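Local coordinates for protein sensory rhodopsin transducer (Thermotoga maritima, PDB 1NC7) that is of unknown function but belongs to the Anabaena sensory rhodopsin transducer family and binds magnesium ions, at residues 50-55 with 60-65; 66-71 with 93-98; 76-81 with 86-91. All blocks are in the same frame, centred on the assembly; numbering follows the deposited sequence.

How the contacts relate
Contacts 1 and 3 join facing strands of one curled antiparallel sheet; contact 2 packs the end of strand 60-68 against a loop. The centres of contacts 1 and 3 lie about 6 Å apart: 50-55 pairs by backbone with 86-91, and 60-65 with 76-81, so contact 3 carries the apolar packing of the buried contact 1 out to the sheet margin, where it becomes partly exposed. Contact 2, about 19 Å from contact 1 between centres, takes up strand 60-68 where contact 1 leaves it. It meets contact 3 through F66, which touches H76 and L90. T129, a magnesium-binding residue with no ion bound in this chain, lies about 9 Å from L50, side chain to side chain.

Contact 1: residues 50-55 with 60-65; sequences LCIMNT and AKIRIT
L50, I52 and N54 face I64, I62 and A60 across two strands that run nearly antiparallel, 151° between their directions, but stand 9.5 Å apart at the closest approach of their axes, so side chains and not backbone hydrogen bonds fill the gap. At the middle, I52 and I62 meet tip to tip. The CD1 methyl of I62 sits against both the CG2 branch of I52, at 3.7 Å, and its CD1, at 3.8 Å. I62 reaches there because its ethyl arm is extended, chi2 175°. One step along, L50 presents CD2 to the CD1 of I64 at 3.9 Å, again end against end. At the other end the strands draw together, and N54 lays its amide ND2 beside the CB of A60, 3.9 Å away. This amide is well occupied elsewhere: ND2 donates to the carbonyls of E58 and I80, while OD1 accepts from the backbone N of G56 in an Asx turn. Thus a buried polar group is satisfied where the chain turns toward strand 60-68. M113 touches both I52 and I62. Facing layers whose aliphatic side chains meet end to end are typical of a beta-sandwich core.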
loop_
_atom_site.group_PDB
_atom_site.type_symbol
_atom_site.label_atom_id
_atom_site.label_comp_id
_atom_site.label_asym_id
_atom_site.label_seq_id
_atom_site.Cartn_x
_atom_site.Cartn_y
_atom_site.Cartn_z
ATOM N N LEU D 50 4.906 5.299 12.395
ATOM C CA LEU D 50 3.681 4.543 12.589
ATOM C C LEU D 50 2.650 5.631 12.815
ATOM O O LEU D 50 2.640 6.282 13.862
ATOM C CB LEU D 50 3.774 3.640 13.821
ATOM C CG LEU D 50 2.501 2.850 14.141
ATOM C CD1 LEU D 50 2.146 1.938 12.971
ATOM C CD2 LEU D 50 2.713 2.033 15.408
ATOM N N CYS D 51 1.799 5.845 11.820
ATOM C CA CYS D 51 0.797 6.891 11.912
ATOM C C CYS D 51 -0.528 6.340 12.388
ATOM O O CYS D 51 -1.052 5.370 11.837
ATOM C CB CYS D 51 0.668 7.582 10.561
ATOM S SG CYS D 51 2.267 8.246 10.024
ATOM N N ILE D 52 -1.060 6.978 13.427
ATOM C CA ILE D 52 -2.302 6.556 14.050
ATOM C C ILE D 52 -3.284 7.714 14.132
ATOM O O ILE D 52 -2.896 8.848 14.415
ATOM C CB ILE D 52 -2.032 6.062 15.486
ATOM C CG1 ILE D 52 -0.860 5.078 15.488
ATOM C CG2 ILE D 52 -3.285 5.416 16.061
ATOM C CD1 ILE D 52 -0.403 4.674 16.880
HETATM N N MSE D 53 -4.554 7.429 13.873
HETATM C CA MSE D 53 -5.575 8.459 13.967
HETATM C C MSE D 53 -6.718 7.963 14.839
HETATM O O MSE D 53 -7.084 6.785 14.799
HETATM C CB MSE D 53 -6.085 8.862 12.577
HETATM C CG MSE D 53 -6.762 7.763 11.788
HETATM SE SE MSE D 53 -7.157 8.299 9.956
HETATM C CE MSE D 53 -8.391 9.735 10.345
ATOM N N ASN D 54 -7.255 8.874 15.642
ATOM C CA ASN D 54 -8.357 8.577 16.545
ATOM C C ASN D 54 -9.487 9.549 16.228
ATOM O O ASN D 54 -9.382 10.738 16.518
ATOM C CB ASN D 54 -7.894 8.757 17.994
ATOM C CG ASN D 54 -8.997 8.487 19.005
ATOM O OD1 ASN D 54 -10.078 8.018 18.654
ATOM N ND2 ASN D 54 -8.718 8.774 20.275
ATOM N N THR D 55 -10.558 9.041 15.623
ATOM C CA THR D 55 -11.698 9.879 15.266
ATOM C C THR D 55 -12.806 9.775 16.305
ATOM O O THR D 55 -13.880 10.348 16.129
ATOM C CB THR D 55 -12.290 9.471 13.902
ATOM O OG1 THR D 55 -12.821 8.141 13.988
ATOM C CG2 THR D 55 -11.218 9.507 12.819
ATOM N N ALA D 60 -7.330 7.082 23.133
ATOM C CA ALA D 60 -6.922 5.728 22.810
ATOM C C ALA D 60 -5.611 5.392 23.503
ATOM O O ALA D 60 -4.645 6.151 23.431
ATOM C CB ALA D 60 -6.767 5.573 21.300
ATOM N N LYS D 61 -5.602 4.261 24.199
ATOM C CA LYS D 61 -4.409 3.777 24.880
ATOM C C LYS D 61 -3.958 2.612 24.012
ATOM O O LYS D 61 -4.667 1.610 23.875
ATOM C CB LYS D 61 -4.754 3.305 26.292
ATOM C CG LYS D 61 -5.286 4.414 27.188
ATOM C CD LYS D 61 -5.646 3.887 28.567
ATOM C CE LYS D 61 -6.198 4.994 29.452
ATOM N NZ LYS D 61 -6.577 4.484 30.801
ATOM N N ILE D 62 -2.782 2.753 23.420
ATOM C CA ILE D 62 -2.278 1.743 22.512
ATOM C C ILE D 62 -0.995 1.061 22.962
ATOM O O ILE D 62 -0.024 1.717 23.338
ATOM C CB ILE D 62 -2.060 2.370 21.122
ATOM C CG1 ILE D 62 -3.318 3.142 20.710
ATOM C CG2 ILE D 62 -1.780 1.297 20.098
ATOM C CD1 ILE D 62 -3.179 3.898 19.413
ATOM N N ARG D 63 -1.019 -0.268 22.928
ATOM C CA ARG D 63 0.129 -1.088 23.289
ATOM C C ARG D 63 0.740 -1.549 21.969
ATOM O O ARG D 63 0.078 -2.220 21.173
ATOM C CB ARG D 63 -0.325 -2.297 24.113
ATOM C CG ARG D 63 0.784 -3.277 24.446
ATOM C CD ARG D 63 0.287 -4.384 25.363
ATOM N NE ARG D 63 -0.837 -5.113 24.784
ATOM C CZ ARG D 63 -1.442 -6.141 25.369
ATOM N NH1 ARG D 63 -1.032 -6.568 26.557
ATOM N NH2 ARG D 63 -2.460 -6.743 24.769
ATOM N N ILE D 64 1.991 -1.169 21.733
ATOM C CA ILE D 64 2.680 -1.518 20.495
ATOM C C ILE D 64 3.733 -2.588 20.737
ATOM O O ILE D 64 4.718 -2.348 21.434
ATOM C CB ILE D 64 3.379 -0.292 19.881
ATOM C CG1 ILE D 64 2.394 0.878 19.780
ATOM C CG2 ILE D 64 3.923 -0.648 18.502
ATOM C CD1 ILE D 64 3.026 2.177 19.334
ATOM N N THR D 65 3.525 -3.758 20.146
ATOM C CA THR D 65 4.455 -4.870 20.303
ATOM C C THR D 65 5.336 -5.057 19.069
ATOM O O THR D 65 4.843 -5.134 17.942
ATOM C CB THR D 65 3.697 -6.182 20.566
ATOM O OG1 THR D 65 2.897 -6.042 21.747
ATOM C CG2 THR D 65 4.673 -7.340 20.752
#

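Contact 2: residues 66-71 with 93-98; sequences FLFEDS and LGIPKC
Around the ring of F66 an apolar contact forms between the end of strand 60-68 and the loop that carries the chain from strand 84-89 to strand 101-107. No hydrogen bond links the two segments; I95 does most of the work. Its CD1 methyl comes down over one face of F66, 3.5 Å from the ring centroid and 20° off the ring normal, a CH-pi contact displaced toward the CE1 side of the ring. The closest pair is I95 CD1 with F66 CE1, at 3.3 Å. The fully extended ethyl arm of I95 (chi2 175°) gives the methyl its reach to the face. The two side chains cross at about a right angle. The other branch of I95 serves the second aromatic: CG2 lies near the plane of F68, at its edge, 4.2 Å from CE1. L93 adds a further methyl, CD1, obliquely to F66 at 3.9 Å from CZ. Between these two aliphatic residues G94 turns the backbone with a positive phi of 83°.

The rings have other partners as well. Y101 meets F66 edge to face and also touches F68 and I95, while K99 makes a cation-pi contact with F68. Just beyond F68, the carboxylate of E69 accepts a hydrogen bond from the backbone N of H87 of a neighbouring subunit. Strands 84-89 and 101-107 belong to opposite halves of the folded sheet, so this is a crossing loop packed against aromatic residues at the end of a beta-sandwich.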
loop_
_atom_site.group_PDB
_atom_site.type_symbol
_atom_site.label_atom_id
_atom_site.label_comp_id
_atom_site.label_asym_id
_atom_site.label_seq_id
_atom_site.Cartn_x
_atom_site.Cartn_y
_atom_site.Cartn_z
ATOM N N PHE D 66 6.642 -5.125 19.300
ATOM C CA PHE D 66 7.610 -5.325 18.231
ATOM C C PHE D 66 8.120 -6.759 18.298
ATOM O O PHE D 66 8.619 -7.200 19.339
ATOM C CB PHE D 66 8.775 -4.346 18.394
ATOM C CG PHE D 66 8.386 -2.909 18.203
ATOM C CD1 PHE D 66 8.426 -2.324 16.941
ATOM C CD2 PHE D 66 7.946 -2.149 19.280
ATOM C CE1 PHE D 66 8.030 -0.999 16.757
ATOM C CE2 PHE D 66 7.549 -0.826 19.107
ATOM C CZ PHE D 66 7.591 -0.251 17.844
ATOM N N LEU D 67 7.970 -7.487 17.195
ATOM C CA LEU D 67 8.427 -8.870 17.102
ATOM C C LEU D 67 9.681 -8.888 16.240
ATOM O O LEU D 67 9.787 -8.136 15.272
ATOM C CB LEU D 67 7.360 -9.754 16.453
ATOM C CG LEU D 67 5.976 -9.822 17.098
ATOM C CD1 LEU D 67 5.108 -10.782 16.302
ATOM C CD2 LEU D 67 6.090 -10.272 18.551
ATOM N N PHE D 68 10.630 -9.747 16.591
ATOM C CA PHE D 68 11.877 -9.839 15.845
ATOM C C PHE D 68 12.072 -11.232 15.263
ATOM O O PHE D 68 11.271 -12.131 15.511
ATOM C CB PHE D 68 13.036 -9.450 16.765
ATOM C CG PHE D 68 12.931 -8.042 17.278
ATOM C CD1 PHE D 68 13.365 -6.973 16.499
ATOM C CD2 PHE D 68 12.337 -7.778 18.507
ATOM C CE1 PHE D 68 13.203 -5.658 16.936
ATOM C CE2 PHE D 68 12.170 -6.466 18.953
ATOM C CZ PHE D 68 12.604 -5.404 18.164
ATOM N N GLU D 69 13.132 -11.409 14.480
ATOM C CA GLU D 69 13.386 -12.704 13.867
ATOM C C GLU D 69 14.000 -13.718 14.822
ATOM O O GLU D 69 13.639 -14.893 14.785
ATOM C CB GLU D 69 14.295 -12.549 12.644
ATOM C CG GLU D 69 13.694 -11.712 11.522
ATOM C CD GLU D 69 14.481 -11.831 10.232
ATOM O OE1 GLU D 69 15.705 -11.587 10.259
ATOM O OE2 GLU D 69 13.875 -12.173 9.192
ATOM N N ASP D 70 14.916 -13.262 15.674
ATOM C CA ASP D 70 15.594 -14.150 16.619
ATOM C C ASP D 70 15.739 -13.554 18.012
ATOM O O ASP D 70 16.616 -13.955 18.779
ATOM C CB ASP D 70 16.983 -14.514 16.092
ATOM C CG ASP D 70 16.932 -15.221 14.755
ATOM O OD1 ASP D 70 16.338 -16.317 14.684
ATOM O OD2 ASP D 70 17.487 -14.678 13.776
ATOM N N SER D 71 14.889 -12.588 18.333
ATOM C CA SER D 71 14.911 -11.947 19.640
ATOM C C SER D 71 13.491 -11.919 20.169
ATOM O O SER D 71 12.535 -12.085 19.409
ATOM C CB SER D 71 15.441 -10.514 19.531
ATOM O OG SER D 71 16.806 -10.496 19.157
ATOM N N LEU D 93 12.725 4.997 19.605
ATOM C CA LEU D 93 12.247 4.113 20.665
ATOM C C LEU D 93 13.282 3.127 21.203
ATOM O O LEU D 93 12.945 2.243 21.990
ATOM C CB LEU D 93 11.027 3.330 20.175
ATOM C CG LEU D 93 9.812 4.130 19.698
ATOM C CD1 LEU D 93 8.724 3.171 19.233
ATOM C CD2 LEU D 93 9.301 5.015 20.821
ATOM N N GLY D 94 14.534 3.268 20.784
ATOM C CA GLY D 94 15.563 2.363 21.265
ATOM C C GLY D 94 15.622 1.054 20.500
ATOM O O GLY D 94 16.350 0.135 20.881
ATOM N N ILE D 95 14.849 0.957 19.424
ATOM C CA ILE D 95 14.850 -0.249 18.602
ATOM C C ILE D 95 16.154 -0.277 17.812
ATOM O O ILE D 95 16.564 0.735 17.245
ATOM C CB ILE D 95 13.674 -0.254 17.605
ATOM C CG1 ILE D 95 12.348 -0.213 18.364
ATOM C CG2 ILE D 95 13.746 -1.495 16.719
ATOM C CD1 ILE D 95 11.141 -0.083 17.468
ATOM N N PRO D 96 16.831 -1.433 17.773
ATOM C CA PRO D 96 18.087 -1.496 17.023
ATOM C C PRO D 96 17.884 -1.136 15.555
ATOM O O PRO D 96 16.893 -1.536 14.942
ATOM C CB PRO D 96 18.519 -2.951 17.198
ATOM C CG PRO D 96 17.964 -3.306 18.540
ATOM C CD PRO D 96 16.581 -2.697 18.487
ATOM N N LYS D 97 18.818 -0.372 14.999
ATOM C CA LYS D 97 18.732 0.005 13.596
ATOM C C LYS D 97 19.162 -1.197 12.761
ATOM O O LYS D 97 19.907 -2.060 13.234
ATOM C CB LYS D 97 19.658 1.187 13.296
ATOM C CG LYS D 97 19.350 2.443 14.090
ATOM C CD LYS D 97 20.325 3.559 13.737
ATOM C CE LYS D 97 20.101 4.785 14.609
ATOM N NZ LYS D 97 21.040 5.898 14.277
ATOM N N CYS D 98 18.678 -1.252 11.527
ATOM C CA CYS D 98 19.015 -2.331 10.608
ATOM C C CYS D 98 18.723 -3.716 11.168
ATOM O O CYS D 98 19.488 -4.661 10.965
ATOM C CB CYS D 98 20.485 -2.223 10.208
ATOM S SG CYS D 98 20.869 -0.645 9.429
#

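Contact 3: residues 76-81 with 86-91; sequences HEVEIS and LHLRLD
V78 and I80 face L88 and L86 across the two outermost strands of the chain's antiparallel sheet, which curls into a beta-sandwich and brings its ends opposite each other. The strand axes approach to 9.2 Å at an angle of 161°, and no hydrogen bond joins them: V78 and I80 pair by backbone with I62 and A60, whereas L86 and L88 pair with I52 and L50. The seam is therefore held by aliphatic side chains.

Of these apolar contacts the tightest is that of I80 with L86. The CD1 of I80 lies 3.5 Å from the CB of L86, and the outstretched CD2 of L86 runs along the same arm, 3.5 Å from I80 CG1. Both pairs are shorter than usual van der Waals contact. In L86, chi1 near 180° together with chi2 of 64° sends CD2 outward alongside the isoleucine. A looser pair follows, with L88 laying CD2 against the CG1 of V78 at 3.8 Å. V78 also brings CG2 to L86 CD2, 4.3 Å away, so the valine spans both leucines.

Polar interactions lie off this seam. H87 turns to another subunit, its NE2 bonding to the carbonyl O of Y101 of that subunit. At the end of the strand, beside V45 and H47, R89 grips D91 side-on in a salt bridge: NE reaches OD1 at 2.7 Å, nearly straight at 166°, and NH2 reaches OD2 at 2.9 Å, both oxygens being met on their syn sides.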
loop_
_atom_site.group_PDB
_atom_site.type_symbol
_atom_site.label_atom_id
_atom_site.label_comp_id
_atom_site.label_asym_id
_atom_site.label_seq_id
_atom_site.Cartn_x
_atom_site.Cartn_y
_atom_site.Cartn_z
ATOM N N HIS D 76 5.937 -1.142 23.707
ATOM C CA HIS D 76 5.878 0.280 24.012
ATOM C C HIS D 76 4.419 0.689 24.140
ATOM O O HIS D 76 3.521 -0.051 23.732
ATOM C CB HIS D 76 6.540 1.104 22.906
ATOM C CG HIS D 76 8.035 1.052 22.922
ATOM N ND1 HIS D 76 8.752 -0.014 22.423
ATOM C CD2 HIS D 76 8.948 1.929 23.402
ATOM C CE1 HIS D 76 10.044 0.211 22.592
ATOM N NE2 HIS D 76 10.188 1.382 23.184
ATOM N N GLU D 77 4.188 1.868 24.708
ATOM C CA GLU D 77 2.836 2.378 24.900
ATOM C C GLU D 77 2.739 3.837 24.476
ATOM O O GLU D 77 3.676 4.613 24.658
ATOM C CB GLU D 77 2.438 2.270 26.377
ATOM C CG GLU D 77 2.390 0.856 26.935
ATOM C CD GLU D 77 1.120 0.114 26.559
ATOM O OE1 GLU D 77 0.967 -1.052 26.981
ATOM O OE2 GLU D 77 0.273 0.698 25.850
ATOM N N VAL D 78 1.598 4.200 23.901
ATOM C CA VAL D 78 1.347 5.574 23.481
ATOM C C VAL D 78 -0.133 5.868 23.675
ATOM O O VAL D 78 -0.947 4.952 23.814
ATOM C CB VAL D 78 1.700 5.818 21.987
ATOM C CG1 VAL D 78 3.150 5.448 21.721
ATOM C CG2 VAL D 78 0.759 5.029 21.085
ATOM N N GLU D 79 -0.478 7.149 23.707
ATOM C CA GLU D 79 -1.869 7.549 23.861
ATOM C C GLU D 79 -2.187 8.610 22.821
ATOM O O GLU D 79 -1.327 9.410 22.455
ATOM C CB GLU D 79 -2.124 8.111 25.262
ATOM C CG GLU D 79 -1.811 7.139 26.385
ATOM C CD GLU D 79 -2.266 7.647 27.739
ATOM O OE1 GLU D 79 -1.979 8.820 28.062
ATOM O OE2 GLU D 79 -2.903 6.871 28.484
ATOM N N ILE D 80 -3.423 8.605 22.337
ATOM C CA ILE D 80 -3.850 9.580 21.343
ATOM C C ILE D 80 -5.221 10.118 21.715
ATOM O O ILE D 80 -6.183 9.362 21.840
ATOM C CB ILE D 80 -3.913 8.958 19.944
ATOM C CG1 ILE D 80 -2.562 8.332 19.604
ATOM C CG2 ILE D 80 -4.274 10.026 18.916
ATOM C CD1 ILE D 80 -2.515 7.684 18.255
ATOM N N SER D 81 -5.292 11.431 21.893
ATOM C CA SER D 81 -6.529 12.101 22.272
ATOM C C SER D 81 -7.579 12.060 21.167
ATOM O O SER D 81 -7.273 11.779 20.008
ATOM C CB SER D 81 -6.228 13.550 22.653
ATOM O OG SER D 81 -5.256 13.605 23.685
ATOM N N LEU D 86 -1.373 11.096 15.197
ATOM C CA LEU D 86 -0.094 10.869 15.849
ATOM C C LEU D 86 0.831 10.148 14.880
ATOM O O LEU D 86 0.542 9.032 14.454
ATOM C CB LEU D 86 -0.249 10.024 17.118
ATOM C CG LEU D 86 1.084 9.677 17.795
ATOM C CD1 LEU D 86 1.766 10.951 18.274
ATOM C CD2 LEU D 86 0.846 8.730 18.962
ATOM N N HIS D 87 1.924 10.800 14.502
ATOM C CA HIS D 87 2.895 10.169 13.613
ATOM C C HIS D 87 4.051 9.772 14.522
ATOM O O HIS D 87 4.939 10.575 14.807
ATOM C CB HIS D 87 3.377 11.139 12.523
ATOM C CG HIS D 87 2.340 11.456 11.488
ATOM N ND1 HIS D 87 2.662 11.708 10.170
ATOM C CD2 HIS D 87 0.995 11.595 11.578
ATOM C CE1 HIS D 87 1.560 11.988 9.495
ATOM N NE2 HIS D 87 0.535 11.926 10.326
ATOM N N LEU D 88 4.025 8.526 14.985
ATOM C CA LEU D 88 5.047 8.031 15.901
ATOM C C LEU D 88 6.349 7.633 15.217
ATOM O O LEU D 88 6.371 6.740 14.367
ATOM C CB LEU D 88 4.497 6.836 16.684
ATOM C CG LEU D 88 5.421 6.231 17.741
ATOM C CD1 LEU D 88 5.656 7.240 18.858
ATOM C CD2 LEU D 88 4.791 4.963 18.289
ATOM N N ARG D 89 7.433 8.306 15.596
ATOM C CA ARG D 89 8.755 8.026 15.039
ATOM C C ARG D 89 9.334 6.790 15.717
ATOM O O ARG D 89 9.746 6.836 16.875
ATOM C CB ARG D 89 9.676 9.231 15.248
ATOM C CG ARG D 89 9.395 10.386 14.299
ATOM C CD ARG D 89 9.877 10.044 12.896
ATOM N NE ARG D 89 11.334 9.967 12.837
ATOM C CZ ARG D 89 12.123 10.956 12.430
ATOM N NH1 ARG D 89 11.599 12.109 12.035
ATOM N NH2 ARG D 89 13.440 10.797 12.428
ATOM N N LEU D 90 9.365 5.686 14.980
ATOM C CA LEU D 90 9.858 4.421 15.510
ATOM C C LEU D 90 11.366 4.364 15.718
ATOM O O LEU D 90 11.860 3.487 16.425
ATOM C CB LEU D 90 9.410 3.273 14.601
ATOM C CG LEU D 90 7.897 3.179 14.369
ATOM C CD1 LEU D 90 7.582 1.942 13.543
ATOM C CD2 LEU D 90 7.164 3.115 15.698
ATOM N N ASP D 91 12.091 5.294 15.105
ATOM C CA ASP D 91 13.547 5.347 15.240
ATOM C C ASP D 91 13.980 5.999 16.552
ATOM O O ASP D 91 15.172 6.063 16.856
ATOM C CB ASP D 91 14.160 6.119 14.066
ATOM C CG ASP D 91 13.645 7.543 13.972
ATOM O OD1 ASP D 91 12.411 7.732 13.998
ATOM O OD2 ASP D 91 14.470 8.474 13.861
#